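Local coordinates for leucine rich repeat and phosphatase domain containing protein (PDB 3EMU), which probably removes phosphate groups from phosphorylated proteins, as a member of the dual specificity phosphatase family, at residues Ile36-Leu41 with Ile77-Arg82. Residues are numbered along the deposited sequence; the frame is centred on the assembly and turned at random.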
loop_
_atom_site.group_PDB
_atom_site.type_symbol
_atom_site.label_atom_id
_atom_site.label_comp_id
_atom_site.label_asym_id
_atom_site.label_seq_id
_atom_site.Cartn_x
_atom_site.Cartn_y
_atom_site.Cartn_z
ATOM N N ILE A 36 9.508 9.410 7.640
ATOM C CA ILE A 36 8.164 8.907 7.607
ATOM C C ILE A 36 7.340 9.497 8.742
ATOM O O ILE A 36 7.732 9.471 9.906
ATOM C CB ILE A 36 8.195 7.360 7.628
ATOM C CG1 ILE A 36 8.744 6.834 6.292
ATOM C CG2 ILE A 36 6.826 6.797 7.999
ATOM C CD1 ILE A 36 9.252 5.360 6.337
ATOM N N SER A 37 6.173 10.036 8.417
ATOM C CA SER A 37 5.358 10.700 9.422
ATOM C C SER A 37 3.957 10.201 9.329
ATOM O O SER A 37 3.082 10.696 10.035
ATOM C CB SER A 37 5.353 12.232 9.232
ATOM O OG SER A 37 5.108 12.561 7.866
ATOM N N SER A 38 3.725 9.241 8.443
ATOM C CA SER A 38 2.396 8.671 8.329
ATOM C C SER A 38 2.492 7.178 8.251
ATOM O O SER A 38 3.408 6.641 7.634
ATOM C CB SER A 38 1.679 9.128 7.049
ATOM O OG SER A 38 1.194 10.429 7.170
ATOM N N ILE A 39 1.483 6.531 8.817
ATOM C CA ILE A 39 1.386 5.105 8.758
ATOM C C ILE A 39 -0.020 4.693 8.367
ATOM O O ILE A 39 -1.002 5.138 8.946
ATOM C CB ILE A 39 1.883 4.439 10.090
ATOM C CG1 ILE A 39 3.320 4.926 10.350
ATOM C CG2 ILE A 39 1.841 2.891 9.998
ATOM C CD1 ILE A 39 4.102 4.061 11.329
ATOM N N LEU A 40 -0.086 3.837 7.350
ATOM C CA LEU A 40 -1.352 3.312 6.871
ATOM C C LEU A 40 -1.413 1.859 7.294
ATOM O O LEU A 40 -0.649 1.024 6.830
ATOM C CB LEU A 40 -1.451 3.436 5.337
ATOM C CG LEU A 40 -2.776 3.075 4.674
ATOM C CD1 LEU A 40 -3.909 3.813 5.375
ATOM C CD2 LEU A 40 -2.728 3.437 3.186
ATOM N N LEU A 41 -2.337 1.577 8.182
ATOM C CA LEU A 41 -2.501 0.251 8.720
ATOM C C LEU A 41 -3.565 -0.440 7.934
ATOM O O LEU A 41 -4.709 -0.030 7.965
ATOM C CB LEU A 41 -2.918 0.311 10.197
ATOM C CG LEU A 41 -1.950 1.090 11.121
ATOM C CD1 LEU A 41 -2.512 1.259 12.548
ATOM C CD2 LEU A 41 -0.623 0.381 11.217
ATOM N N ILE A 77 -5.782 6.183 -1.011
ATOM C CA ILE A 77 -5.049 7.019 -1.990
ATOM C C ILE A 77 -4.897 8.469 -1.463
ATOM O O ILE A 77 -3.819 9.090 -1.522
ATOM C CB ILE A 77 -5.758 6.953 -3.355
ATOM C CG1 ILE A 77 -5.472 5.562 -3.950
ATOM C CG2 ILE A 77 -5.303 8.095 -4.263
ATOM C CD1 ILE A 77 -6.097 5.313 -5.304
ATOM N N LYS A 78 -5.968 8.936 -0.840
ATOM C CA LYS A 78 -6.029 10.259 -0.262
ATOM C C LYS A 78 -4.987 10.499 0.849
ATOM O O LYS A 78 -4.242 11.523 0.841
ATOM C CB LYS A 78 -7.448 10.488 0.279
ATOM C CG LYS A 78 -7.624 11.929 0.701
ATOM C CD LYS A 78 -8.734 12.127 1.729
ATOM C CE LYS A 78 -9.055 13.647 1.887
ATOM N NZ LYS A 78 -10.201 13.866 2.879
ATOM N N PHE A 79 -4.940 9.561 1.808
ATOM C CA PHE A 79 -3.995 9.622 2.934
ATOM C C PHE A 79 -2.622 9.546 2.345
ATOM O O PHE A 79 -1.742 10.327 2.685
ATOM C CB PHE A 79 -4.301 8.427 3.870
ATOM C CG PHE A 79 -3.408 8.319 5.094
ATOM C CD1 PHE A 79 -3.671 9.082 6.252
ATOM C CD2 PHE A 79 -2.361 7.394 5.122
ATOM C CE1 PHE A 79 -2.875 8.944 7.409
ATOM C CE2 PHE A 79 -1.567 7.243 6.276
ATOM C CZ PHE A 79 -1.819 8.027 7.415
ATOM N N ILE A 80 -2.433 8.673 1.354
ATOM C CA ILE A 80 -1.107 8.620 0.705
ATOM C C ILE A 80 -0.712 9.929 -0.011
ATOM O O ILE A 80 0.410 10.413 0.096
ATOM C CB ILE A 80 -1.012 7.441 -0.271
ATOM C CG1 ILE A 80 -1.138 6.116 0.500
ATOM C CG2 ILE A 80 0.294 7.477 -1.060
ATOM C CD1 ILE A 80 -1.217 4.878 -0.377
ATOM N N ILE A 81 -1.628 10.501 -0.778
ATOM C CA ILE A 81 -1.262 11.707 -1.520
ATOM C C ILE A 81 -1.075 12.865 -0.541
ATOM O O ILE A 81 -0.181 13.679 -0.718
ATOM C CB ILE A 81 -2.268 12.016 -2.701
ATOM C CG1 ILE A 81 -1.895 11.139 -3.872
ATOM C CG2 ILE A 81 -2.123 13.462 -3.159
ATOM C CD1 ILE A 81 -2.973 10.898 -4.819
ATOM N N ARG A 82 -1.885 12.924 0.516
ATOM C CA ARG A 82 -1.638 13.896 1.595
ATOM C C ARG A 82 -0.204 13.868 2.103
ATOM O O ARG A 82 0.334 14.881 2.531
ATOM C CB ARG A 82 -2.576 13.679 2.785
ATOM C CG ARG A 82 -2.290 14.595 3.972
ATOM C CD ARG A 82 -3.310 14.404 5.094
ATOM N NE ARG A 82 -2.870 13.541 6.196
ATOM C CZ ARG A 82 -3.707 12.908 7.026
ATOM N NH1 ARG A 82 -5.018 13.015 6.876
ATOM N NH2 ARG A 82 -3.246 12.155 8.011
#
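F79 reaches from the helix to strand 36-41 and pushes the far end of its ring between S38 and L40. With CG anti to the backbone N (chi1 179°), the ring extends straight out toward the strand, and its CZ comes within 3.4 Å of I39 O, a van der Waals approach to the backbone rather than a hydrogen bond. S38 CB lies 3.7 Å from F79 CZ, meeting the ring obliquely. On the other flank, the L40 and F79 side chains run alongside one another, pointing opposite ways, which brings L40 CD1 to 3.9 Å from F79 CD2. The second methyl of L40 points to the next helical residue: L40 CD2 is 4.1 Å from I80 CG1, with L40 roughly perpendicular to the I80 side chain. No hydrogen bond links the segments; the F79 ring packs on the strand's backbone as well as on the L40 and S38 side chains. Strand and helix run nearly antiparallel (169°), their axes 9.5 Å apart. Helix 68-85 is the beta-alpha-beta crossover between parallel strands 55-59 and 89-94, which flank strand 36-42 in the sheet; F79 also touches L57 and V90 of those two strands, and I80 touches F108 of helix 100-112.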